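Local coordinates for protein putative NADPH:quinone oxidoreductase (Ralstonia eutropha, PDB 3IUP) that binds NADPH and probably uses it to reduce quinones, as a putative quinone oxidoreductase of the medium-chain dehydrogenase/reductase type, at residues 94-102 with 147-155; 341-351 with 366-375. All blocks are in the same frame, centred on the assembly; numbering follows the deposited sequence.

Interaction 1 (94-102 with 147-155); sequences VGNEGAGVV and PADGASSFV. With NDP (NADPH dihydro-nicotinamide-adenine-dinucleotide phosphate), chain C.
The carboxylate of Glu97 reaches the start of helix 155-169, where its OE1 accepts the backbone N-H groups of Phe154, the last loop residue, and Val155, the first of the helix. Phe154 N lies 2.9 Å from Glu97 OE1 and meets it nearly along the C-O axis. Val155 N, 3.0 Å from the same Glu97 OE1, comes from well above the carboxylate plane, and its bond is the straighter of the two (163° at the hydrogen against 146°). Glu97 CG sits between its backbone N and carbonyl carbon (chi1 67°), and the extended chain beyond it brings the carboxylate up to the backbone of residues 152-155. OE2 is held too: a water whose O lies 2.6 Å from Glu97 OE2 donates to it and also to Ser152 O, bridging the segments, and Asn45 ND2 supplies a further bond. With both oxygens engaged, rotation of the buried carboxylate is probably restricted. OE1 also lies at the edge of the Phe154 ring, while Val155 CG2 packs 3.6 Å from Glu97 CD. The other branch of Val155 turns to the cofactor, with CG1 3.3 Å from C5N of the NADPH nicotinamide, so the bond from Val155 N to Glu97 probably helps to position a residue that lines the pocket. Farther along, Ala99 CB approaches Pro147 O at 3.3 Å, and Gly100 CA passes 3.9 Å from Pro147 CG. The contact thus lays the loop and the short helix 147-150 along strand 98-105 of the GroES-like domain; strand 34-43 contributes Glu40, Ala41 and Pro43 to the packing, and strand 118-121 adds Thr118 and Ala120.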
loop_
_atom_site.group_PDB
_atom_site.type_symbol
_atom_site.label_atom_id
_atom_site.label_comp_id
_atom_site.label_asym_id
_atom_site.label_seq_id
_atom_site.Cartn_x
_atom_site.Cartn_y
_atom_site.Cartn_z
ATOM N N VAL A 94 26.155 -2.541 -17.297
ATOM C CA VAL A 94 24.795 -2.029 -17.432
ATOM C C VAL A 94 24.092 -2.786 -18.542
ATOM O O VAL A 94 24.736 -3.283 -19.472
ATOM C CB VAL A 94 24.818 -0.500 -17.711
ATOM C CG1 VAL A 94 23.380 0.054 -17.822
ATOM C CG2 VAL A 94 25.560 0.227 -16.616
ATOM N N GLY A 95 22.766 -2.868 -18.448
ATOM C CA GLY A 95 21.931 -3.402 -19.492
ATOM C C GLY A 95 21.354 -4.732 -19.087
ATOM O O GLY A 95 22.060 -5.738 -19.056
ATOM N N ASN A 96 20.056 -4.747 -18.773
ATOM C CA ASN A 96 19.403 -5.966 -18.292
ATOM C C ASN A 96 19.309 -7.039 -19.343
ATOM O O ASN A 96 19.584 -8.196 -19.053
ATOM C CB ASN A 96 17.972 -5.697 -17.795
ATOM C CG ASN A 96 17.945 -5.112 -16.417
ATOM O OD1 ASN A 96 18.497 -5.699 -15.485
ATOM N ND2 ASN A 96 17.252 -3.980 -16.246
ATOM N N GLU A 97 18.874 -6.672 -20.545
ATOM C CA GLU A 97 18.449 -7.639 -21.537
ATOM C C GLU A 97 18.998 -7.282 -22.903
ATOM O O GLU A 97 19.319 -6.118 -23.176
ATOM C CB GLU A 97 16.892 -7.714 -21.630
ATOM C CG GLU A 97 16.222 -6.485 -22.173
ATOM C CD GLU A 97 14.691 -6.562 -22.248
ATOM O OE1 GLU A 97 14.144 -7.695 -22.302
ATOM O OE2 GLU A 97 14.070 -5.467 -22.362
ATOM N N GLY A 98 19.104 -8.287 -23.748
ATOM C CA GLY A 98 19.486 -8.059 -25.138
ATOM C C GLY A 98 19.459 -9.317 -25.957
ATOM O O GLY A 98 19.056 -10.392 -25.482
ATOM N N ALA A 99 19.925 -9.198 -27.178
ATOM C CA ALA A 99 19.833 -10.305 -28.112
ATOM C C ALA A 99 21.013 -10.279 -29.027
ATOM O O ALA A 99 21.620 -9.214 -29.251
ATOM C CB ALA A 99 18.515 -10.213 -28.925
ATOM N N GLY A 100 21.392 -11.465 -29.502
ATOM C CA GLY A 100 22.490 -11.555 -30.430
ATOM C C GLY A 100 22.668 -12.968 -30.942
ATOM O O GLY A 100 21.759 -13.801 -30.865
ATOM N N VAL A 101 23.872 -13.242 -31.415
ATOM C CA VAL A 101 24.184 -14.525 -32.023
ATOM C C VAL A 101 25.204 -15.300 -31.183
ATOM O O VAL A 101 26.177 -14.737 -30.704
ATOM C CB VAL A 101 24.714 -14.324 -33.428
ATOM C CG1 VAL A 101 25.105 -15.683 -34.058
ATOM C CG2 VAL A 101 23.658 -13.629 -34.278
ATOM N N VAL A 102 24.959 -16.590 -31.006
ATOM C CA VAL A 102 25.872 -17.453 -30.273
ATOM C C VAL A 102 27.010 -17.827 -31.195
ATOM O O VAL A 102 26.791 -18.462 -32.236
ATOM C CB VAL A 102 25.201 -18.729 -29.754
ATOM C CG1 VAL A 102 26.262 -19.654 -29.118
ATOM C CG2 VAL A 102 24.084 -18.421 -28.721
ATOM N N PRO A 147 18.200 -10.065 -34.078
ATOM C CA PRO A 147 18.413 -9.607 -32.693
ATOM C C PRO A 147 17.537 -8.403 -32.304
ATOM O O PRO A 147 16.961 -8.407 -31.218
ATOM C CB PRO A 147 19.900 -9.246 -32.689
ATOM C CG PRO A 147 20.461 -10.350 -33.592
ATOM C CD PRO A 147 19.489 -10.367 -34.747
ATOM N N ALA A 148 17.413 -7.414 -33.191
ATOM C CA ALA A 148 16.497 -6.289 -32.924
ATOM C C ALA A 148 15.084 -6.739 -32.570
ATOM O O ALA A 148 14.487 -6.244 -31.590
ATOM C CB ALA A 148 16.449 -5.326 -34.071
ATOM N N ASP A 149 14.549 -7.688 -33.339
ATOM C CA ASP A 149 13.216 -8.230 -33.079
ATOM C C ASP A 149 13.071 -8.851 -31.683
ATOM O O ASP A 149 11.991 -8.838 -31.122
ATOM C CB ASP A 149 12.806 -9.292 -34.154
ATOM C CG ASP A 149 12.627 -8.699 -35.542
ATOM O OD1 ASP A 149 12.265 -7.497 -35.658
ATOM O OD2 ASP A 149 12.848 -9.426 -36.539
ATOM N N GLY A 150 14.152 -9.388 -31.129
ATOM C CA GLY A 150 14.125 -10.022 -29.821
ATOM C C GLY A 150 14.804 -9.302 -28.692
ATOM O O GLY A 150 14.941 -9.848 -27.609
ATOM N N ALA A 151 15.223 -8.072 -28.933
ATOM C CA ALA A 151 16.059 -7.329 -27.989
ATOM C C ALA A 151 15.354 -7.055 -26.659
ATOM O O ALA A 151 16.004 -6.852 -25.632
ATOM C CB ALA A 151 16.460 -6.026 -28.630
ATOM N N SER A 152 14.028 -6.974 -26.749
ATOM C CA SER A 152 13.185 -6.565 -25.634
ATOM C C SER A 152 12.246 -7.700 -25.270
ATOM O O SER A 152 11.085 -7.467 -24.978
ATOM C CB SER A 152 12.380 -5.323 -26.040
ATOM O OG SER A 152 13.233 -4.183 -26.172
ATOM N N SER A 153 12.746 -8.934 -25.280
ATOM C CA SER A 153 11.886 -10.106 -25.092
ATOM C C SER A 153 11.448 -10.308 -23.645
ATOM O O SER A 153 10.485 -11.050 -23.381
ATOM C CB SER A 153 12.627 -11.380 -25.539
ATOM O OG SER A 153 12.759 -11.374 -26.925
ATOM N N PHE A 154 12.181 -9.747 -22.702
ATOM C CA PHE A 154 11.932 -10.077 -21.289
ATOM C C PHE A 154 11.200 -8.991 -20.510
ATOM O O PHE A 154 10.117 -9.232 -19.954
ATOM C CB PHE A 154 13.227 -10.450 -20.577
ATOM C CG PHE A 154 13.857 -11.723 -21.063
ATOM C CD1 PHE A 154 13.602 -12.920 -20.412
ATOM C CD2 PHE A 154 14.748 -11.722 -22.128
ATOM C CE1 PHE A 154 14.211 -14.116 -20.828
ATOM C CE2 PHE A 154 15.354 -12.893 -22.555
ATOM C CZ PHE A 154 15.090 -14.099 -21.908
ATOM N N VAL A 155 11.808 -7.814 -20.388
ATOM C CA VAL A 155 11.406 -6.864 -19.374
ATOM C C VAL A 155 9.947 -6.392 -19.622
ATOM O O VAL A 155 9.051 -6.557 -18.781
ATOM C CB VAL A 155 12.398 -5.678 -19.315
ATOM C CG1 VAL A 155 11.922 -4.493 -18.434
ATOM C CG2 VAL A 155 13.818 -6.197 -18.793
HETATM P PA NDP C . 8.736 3.941 -22.584
HETATM O O1A NDP C . 8.387 3.223 -23.792
HETATM O O2A NDP C . 10.001 4.706 -22.538
HETATM O O5B NDP C . 7.464 4.971 -22.336
HETATM C C5B NDP C . 7.501 5.751 -21.136
HETATM C C4B NDP C . 6.189 6.460 -20.991
HETATM O O4B NDP C . 6.277 7.167 -19.789
HETATM C C3B NDP C . 5.912 7.461 -22.125
HETATM O O3B NDP C . 4.617 7.375 -22.683
HETATM C C2B NDP C . 6.042 8.832 -21.427
HETATM O O2B NDP C . 5.146 9.828 -21.919
HETATM C C1B NDP C . 5.693 8.460 -19.993
HETATM N N9A NDP C . 6.280 9.364 -18.995
HETATM C C8A NDP C . 7.613 9.717 -18.930
HETATM N N7A NDP C . 7.801 10.487 -17.844
HETATM C C5A NDP C . 6.594 10.628 -17.186
HETATM C C6A NDP C . 6.175 11.309 -16.025
HETATM N N6A NDP C . 6.982 12.104 -15.300
HETATM N N1A NDP C . 4.853 11.228 -15.641
HETATM C C2A NDP C . 3.940 10.536 -16.374
HETATM N N3A NDP C . 4.352 9.870 -17.505
HETATM C C4A NDP C . 5.645 9.915 -17.907
HETATM O O3 NDP C . 8.776 3.040 -21.242
HETATM P PN NDP C . 8.693 1.483 -21.163
HETATM O O1N NDP C . 7.549 0.917 -21.834
HETATM O O2N NDP C . 10.015 0.837 -21.469
HETATM O O5D NDP C . 8.460 1.313 -19.559
HETATM C C5D NDP C . 7.187 1.667 -18.997
HETATM C C4D NDP C . 7.288 1.685 -17.475
HETATM O O4D NDP C . 7.285 0.309 -17.042
HETATM C C3D NDP C . 8.542 2.361 -16.884
HETATM O O3D NDP C . 8.234 3.080 -15.707
HETATM C C2D NDP C . 9.396 1.157 -16.523
HETATM O O2D NDP C . 10.383 1.380 -15.527
HETATM C C1D NDP C . 8.295 0.209 -16.040
HETATM N N1N NDP C . 8.740 -1.197 -15.908
HETATM C C2N NDP C . 8.794 -1.690 -14.646
HETATM C C3N NDP C . 9.208 -2.972 -14.399
HETATM C C7N NDP C . 9.131 -3.549 -12.999
HETATM O O7N NDP C . 9.689 -4.812 -12.823
HETATM N N7N NDP C . 8.598 -2.916 -11.945
HETATM C C4N NDP C . 9.335 -3.927 -15.523
HETATM C C5N NDP C . 9.236 -3.287 -16.885
HETATM C C6N NDP C . 8.931 -1.938 -17.023
HETATM P P2B NDP C . 5.679 11.333 -22.310
HETATM O O1X NDP C . 5.926 11.329 -23.825
HETATM O O2X NDP C . 6.946 11.725 -21.556
HETATM O O3X NDP C . 4.505 12.244 -21.919
HETATM O O HOH W 1 11.577 -5.110 -22.779
HETATM O O HOH W 2 15.594 -9.488 -24.511
#

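Interaction 2 (341-351 with 366-375). With NDP (NADPH dihydro-nicotinamide-adenine-dinucleotide phosphate), chain C.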
loop_
_atom_site.group_PDB
_atom_site.type_symbol
_atom_site.label_atom_id
_atom_site.label_comp_id
_atom_site.label_asym_id
_atom_site.label_seq_id
_atom_site.Cartn_x
_atom_site.Cartn_y
_atom_site.Cartn_z
ATOM N N HIS A 341 8.759 -0.587 -30.594
ATOM C CA HIS A 341 9.278 0.459 -31.484
ATOM C C HIS A 341 10.483 1.156 -30.857
ATOM O O HIS A 341 10.454 1.477 -29.668
ATOM C CB HIS A 341 8.200 1.518 -31.739
ATOM C CG HIS A 341 8.709 2.730 -32.468
ATOM N ND1 HIS A 341 8.979 2.717 -33.828
ATOM C CD2 HIS A 341 8.994 3.987 -32.035
ATOM C CE1 HIS A 341 9.418 3.913 -34.195
ATOM N NE2 HIS A 341 9.441 4.699 -33.128
ATOM N N TYR A 342 11.534 1.386 -31.648
ATOM C CA TYR A 342 12.653 2.224 -31.215
ATOM C C TYR A 342 12.769 3.392 -32.166
ATOM O O TYR A 342 12.560 3.217 -33.362
ATOM C CB TYR A 342 13.954 1.431 -31.257
ATOM C CG TYR A 342 13.822 0.094 -30.576
ATOM C CD1 TYR A 342 13.827 -0.007 -29.178
ATOM C CD2 TYR A 342 13.626 -1.049 -31.303
ATOM C CE1 TYR A 342 13.708 -1.245 -28.554
ATOM C CE2 TYR A 342 13.484 -2.281 -30.696
ATOM C CZ TYR A 342 13.527 -2.379 -29.315
ATOM O OH TYR A 342 13.365 -3.615 -28.742
ATOM N N SER A 343 13.118 4.562 -31.670
ATOM C CA SER A 343 13.282 5.713 -32.539
ATOM C C SER A 343 14.667 5.781 -33.160
ATOM O O SER A 343 14.861 6.451 -34.139
ATOM C CB SER A 343 12.943 7.005 -31.796
ATOM O OG SER A 343 13.858 7.244 -30.751
ATOM N N LYS A 344 15.656 5.091 -32.590
ATOM C CA LYS A 344 17.012 5.145 -33.125
ATOM C C LYS A 344 17.800 3.911 -32.657
ATOM O O LYS A 344 17.556 3.410 -31.559
ATOM C CB LYS A 344 17.714 6.424 -32.662
ATOM C CG LYS A 344 18.985 6.816 -33.445
ATOM C CD LYS A 344 19.444 8.223 -32.950
ATOM C CE LYS A 344 20.548 8.833 -33.809
ATOM N NZ LYS A 344 19.996 9.406 -35.101
ATOM N N GLU A 345 18.678 3.396 -33.508
ATOM C CA GLU A 345 19.651 2.378 -33.105
ATOM C C GLU A 345 21.026 3.020 -33.058
ATOM O O GLU A 345 21.463 3.636 -34.051
ATOM C CB GLU A 345 19.666 1.211 -34.072
ATOM C CG GLU A 345 20.711 0.147 -33.724
ATOM C CD GLU A 345 20.672 -1.081 -34.620
ATOM O OE1 GLU A 345 19.650 -1.791 -34.619
ATOM O OE2 GLU A 345 21.672 -1.374 -35.295
ATOM N N ILE A 346 21.707 2.900 -31.916
ATOM C CA ILE A 346 22.983 3.579 -31.727
ATOM C C ILE A 346 24.096 2.623 -31.346
ATOM O O ILE A 346 23.841 1.544 -30.808
ATOM C CB ILE A 346 22.872 4.691 -30.654
ATOM C CG1 ILE A 346 22.460 4.118 -29.292
ATOM C CG2 ILE A 346 21.842 5.762 -31.070
ATOM C CD1 ILE A 346 22.456 5.161 -28.156
ATOM N N SER A 347 25.337 3.020 -31.608
ATOM C CA SER A 347 26.504 2.286 -31.164
ATOM C C SER A 347 26.749 2.426 -29.672
ATOM O O SER A 347 26.263 3.337 -28.983
ATOM C CB SER A 347 27.776 2.774 -31.884
ATOM O OG SER A 347 28.063 4.109 -31.510
ATOM N N LEU A 348 27.663 1.608 -29.194
ATOM C CA LEU A 348 28.097 1.714 -27.793
ATOM C C LEU A 348 28.680 3.087 -27.434
ATOM O O LEU A 348 28.287 3.705 -26.449
ATOM C CB LEU A 348 29.095 0.582 -27.506
ATOM C CG LEU A 348 29.113 0.053 -26.107
ATOM C CD1 LEU A 348 27.794 -0.504 -25.646
ATOM C CD2 LEU A 348 30.225 -1.030 -26.027
ATOM N N ALA A 349 29.550 3.609 -28.282
ATOM C CA ALA A 349 30.122 4.952 -28.079
ATOM C C ALA A 349 29.049 6.053 -28.051
ATOM O O ALA A 349 29.134 7.010 -27.260
ATOM C CB ALA A 349 31.141 5.240 -29.124
ATOM N N GLU A 350 28.012 5.891 -28.875
ATOM C CA GLU A 350 26.931 6.872 -28.924
ATOM C C GLU A 350 26.029 6.919 -27.679
ATOM O O GLU A 350 25.370 7.924 -27.435
ATOM C CB GLU A 350 26.092 6.625 -30.194
ATOM C CG GLU A 350 26.781 7.026 -31.462
ATOM C CD GLU A 350 25.982 6.660 -32.733
ATOM O OE1 GLU A 350 25.223 5.655 -32.771
ATOM O OE2 GLU A 350 26.130 7.400 -33.740
ATOM N N VAL A 351 26.014 5.853 -26.864
ATOM C CA VAL A 351 25.341 5.867 -25.594
ATOM C C VAL A 351 25.902 7.001 -24.727
ATOM O O VAL A 351 25.177 7.572 -23.917
ATOM C CB VAL A 351 25.472 4.482 -24.879
ATOM C CG1 VAL A 351 24.829 4.444 -23.495
ATOM C CG2 VAL A 351 24.945 3.350 -25.804
ATOM N N GLY A 366 7.443 6.808 -27.653
ATOM C CA GLY A 366 7.988 6.543 -29.000
ATOM C C GLY A 366 9.423 7.001 -29.237
ATOM O O GLY A 366 9.863 7.150 -30.406
ATOM N N GLU A 367 10.164 7.194 -28.145
ATOM C CA GLU A 367 11.540 7.627 -28.234
ATOM C C GLU A 367 12.431 6.712 -27.408
ATOM O O GLU A 367 13.281 7.213 -26.678
ATOM C CB GLU A 367 11.697 9.100 -27.823
ATOM C CG GLU A 367 10.915 10.031 -28.746
ATOM C CD GLU A 367 11.200 11.505 -28.560
ATOM O OE1 GLU A 367 12.361 11.917 -28.807
ATOM O OE2 GLU A 367 10.234 12.263 -28.202
ATOM N N LYS A 368 12.206 5.400 -27.520
ATOM C CA LYS A 368 13.114 4.411 -26.968
ATOM C C LYS A 368 14.283 4.136 -27.931
ATOM O O LYS A 368 14.084 3.952 -29.133
ATOM C CB LYS A 368 12.406 3.124 -26.621
ATOM C CG LYS A 368 13.302 2.144 -25.818
ATOM C CD LYS A 368 12.641 0.819 -25.519
ATOM C CE LYS A 368 11.496 0.948 -24.495
ATOM N NZ LYS A 368 11.979 1.257 -23.146
ATOM N N TYR A 369 15.489 4.124 -27.383
ATOM C CA TYR A 369 16.696 3.891 -28.172
ATOM C C TYR A 369 17.134 2.429 -28.025
ATOM O O TYR A 369 17.035 1.876 -26.944
ATOM C CB TYR A 369 17.825 4.825 -27.728
ATOM C CG TYR A 369 17.826 6.203 -28.369
ATOM C CD1 TYR A 369 16.653 6.860 -28.701
ATOM C CD2 TYR A 369 19.040 6.847 -28.631
ATOM C CE1 TYR A 369 16.702 8.129 -29.301
ATOM C CE2 TYR A 369 19.097 8.099 -29.222
ATOM C CZ TYR A 369 17.921 8.729 -29.557
ATOM O OH TYR A 369 18.014 9.975 -30.129
ATOM N N LEU A 370 17.655 1.859 -29.110
ATOM C CA LEU A 370 18.194 0.479 -29.146
ATOM C C LEU A 370 19.696 0.602 -29.333
ATOM O O LEU A 370 20.146 1.362 -30.187
ATOM C CB LEU A 370 17.624 -0.276 -30.313
ATOM C CG LEU A 370 17.992 -1.751 -30.431
ATOM C CD1 LEU A 370 17.377 -2.518 -29.246
ATOM C CD2 LEU A 370 17.515 -2.295 -31.798
ATOM N N ILE A 371 20.468 -0.102 -28.522
ATOM C CA ILE A 371 21.906 -0.130 -28.691
ATOM C C ILE A 371 22.284 -1.368 -29.453
ATOM O O ILE A 371 21.805 -2.491 -29.163
ATOM C CB ILE A 371 22.657 -0.150 -27.341
ATOM C CG1 ILE A 371 22.325 1.068 -26.476
ATOM C CG2 ILE A 371 24.223 -0.247 -27.531
ATOM C CD1 ILE A 371 22.653 0.841 -24.974
ATOM N N ASN A 372 23.165 -1.197 -30.430
ATOM C CA ASN A 372 23.844 -2.327 -31.019
ATOM C C ASN A 372 25.305 -2.243 -30.618
ATOM O O ASN A 372 26.057 -1.451 -31.187
ATOM C CB ASN A 372 23.710 -2.332 -32.540
ATOM C CG ASN A 372 24.514 -3.461 -33.192
ATOM O OD1 ASN A 372 25.268 -4.183 -32.536
ATOM N ND2 ASN A 372 24.312 -3.635 -34.482
ATOM N N PRO A 373 25.730 -3.041 -29.623
ATOM C CA PRO A 373 27.104 -2.902 -29.097
ATOM C C PRO A 373 28.176 -3.105 -30.114
ATOM O O PRO A 373 29.301 -2.628 -29.918
ATOM C CB PRO A 373 27.185 -4.024 -28.045
ATOM C CG PRO A 373 25.776 -4.109 -27.554
ATOM C CD PRO A 373 24.943 -3.965 -28.798
ATOM N N ASN A 374 27.872 -3.861 -31.151
ATOM C CA ASN A 374 28.841 -4.106 -32.173
ATOM C C ASN A 374 28.764 -3.172 -33.397
ATOM O O ASN A 374 29.570 -3.306 -34.339
ATOM C CB ASN A 374 28.774 -5.580 -32.570
ATOM C CG ASN A 374 29.440 -6.461 -31.551
ATOM O OD1 ASN A 374 30.661 -6.564 -31.541
ATOM N ND2 ASN A 374 28.645 -7.076 -30.636
ATOM N N LYS A 375 27.843 -2.224 -33.382
ATOM C CA LYS A 375 27.718 -1.261 -34.484
ATOM C C LYS A 375 29.034 -0.512 -34.668
ATOM O O LYS A 375 29.611 0.019 -33.714
ATOM C CB LYS A 375 26.605 -0.273 -34.179
ATOM C CG LYS A 375 26.316 0.718 -35.271
ATOM C CD LYS A 375 24.949 1.337 -35.106
ATOM C CE LYS A 375 24.589 2.267 -36.258
ATOM N NZ LYS A 375 24.535 3.714 -35.825
HETATM P PA NDP C . 8.736 3.941 -22.584
HETATM O O1A NDP C . 8.387 3.223 -23.792
HETATM O O2A NDP C . 10.001 4.706 -22.538
HETATM O O5B NDP C . 7.464 4.971 -22.336
HETATM C C5B NDP C . 7.501 5.751 -21.136
HETATM C C4B NDP C . 6.189 6.460 -20.991
HETATM O O4B NDP C . 6.277 7.167 -19.789
HETATM C C3B NDP C . 5.912 7.461 -22.125
HETATM O O3B NDP C . 4.617 7.375 -22.683
HETATM C C2B NDP C . 6.042 8.832 -21.427
HETATM O O2B NDP C . 5.146 9.828 -21.919
HETATM C C1B NDP C . 5.693 8.460 -19.993
HETATM N N9A NDP C . 6.280 9.364 -18.995
HETATM C C8A NDP C . 7.613 9.717 -18.930
HETATM N N7A NDP C . 7.801 10.487 -17.844
HETATM C C5A NDP C . 6.594 10.628 -17.186
HETATM C C6A NDP C . 6.175 11.309 -16.025
HETATM N N6A NDP C . 6.982 12.104 -15.300
HETATM N N1A NDP C . 4.853 11.228 -15.641
HETATM C C2A NDP C . 3.940 10.536 -16.374
HETATM N N3A NDP C . 4.352 9.870 -17.505
HETATM C C4A NDP C . 5.645 9.915 -17.907
HETATM O O3 NDP C . 8.776 3.040 -21.242
HETATM P PN NDP C . 8.693 1.483 -21.163
HETATM O O1N NDP C . 7.549 0.917 -21.834
HETATM O O2N NDP C . 10.015 0.837 -21.469
HETATM O O5D NDP C . 8.460 1.313 -19.559
HETATM C C5D NDP C . 7.187 1.667 -18.997
HETATM C C4D NDP C . 7.288 1.685 -17.475
HETATM O O4D NDP C . 7.285 0.309 -17.042
HETATM C C3D NDP C . 8.542 2.361 -16.884
HETATM O O3D NDP C . 8.234 3.080 -15.707
HETATM C C2D NDP C . 9.396 1.157 -16.523
HETATM O O2D NDP C . 10.383 1.380 -15.527
HETATM C C1D NDP C . 8.295 0.209 -16.040
HETATM N N1N NDP C . 8.740 -1.197 -15.908
HETATM C C2N NDP C . 8.794 -1.690 -14.646
HETATM C C3N NDP C . 9.208 -2.972 -14.399
HETATM C C7N NDP C . 9.131 -3.549 -12.999
HETATM O O7N NDP C . 9.689 -4.812 -12.823
HETATM N N7N NDP C . 8.598 -2.916 -11.945
HETATM C C4N NDP C . 9.335 -3.927 -15.523
HETATM C C5N NDP C . 9.236 -3.287 -16.885
HETATM C C6N NDP C . 8.931 -1.938 -17.023
HETATM P P2B NDP C . 5.679 11.333 -22.310
HETATM O O1X NDP C . 5.926 11.329 -23.825
HETATM O O2X NDP C . 6.946 11.725 -21.556
HETATM O O3X NDP C . 4.505 12.244 -21.919
HETATM O O HOH W 3 9.855 3.970 -28.717
HETATM O O HOH W 4 13.696 10.291 -30.540
HETATM O O HOH W 5 29.421 -0.129 -30.878
#
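Leu370, Glu345 and Tyr342 carry much of this parallel strand pairing. Leu370 is bonded to strand 344-347 through both its N and its O: the N donates to Lys344 O at 2.9 Å, and the O receives Ile346 N at 2.8 Å. Its side chain crosses the Tyr342 ring, CD1 lying over one face 4.0 Å from the ring centroid and CB 3.8 Å from Tyr342 CG. The Tyr342 hydroxyl is hydrogen-bonded to Ser152. Glu345 runs beside Leu370, extended with CG anti to the backbone N (chi1 178°); its OE1 touches Leu370 CD2 at 3.6 Å, and OE2 rests against Asn372 CB. On the other face of the sheet, Lys344 CB sits over the centre of the Tyr369 ring, 3.9 Å from its centroid, while Ile346 CD1 meets that ring at its edge. Ser347, the N-cap of helix 348-351, forms a capping box with Glu350, and Glu350 OE1 makes a long salt bridge to Lys375 NZ. At the opposite end the Lys368 chain, bent near its tip, donates from NZ to the NADPH phosphate oxygen O2N at 2.6 Å, so this end of the pairing reaches the cofactor. Strand 369-372 lies between 344-347 and the antiparallel strand 34-43; helix 354-360 packs on Lys344 and Tyr369, and strand 4-12 meets Leu348 and Val351.

From the N terminus, the chain first lays down strands 4-12 and 34-43, and then interaction 1 closes a loop of 44 residues, bringing 147-155 back to strand 98-105. The chain next builds the parallel six-stranded sheet of the Rossmann-like cofactor domain before returning for interaction 2, which closes a shorter loop of 14 residues containing helix 354-360. The two are in series, neither nested nor crossed, yet both join the mixed sheet around strand 34-43. They touch directly: Ser152 OG and Tyr342 OH lie 2.6 Å apart, and Ala151 CB packs against Leu370 CD1. Each also reaches NADPH, at the nicotinamide and the phosphate respectively.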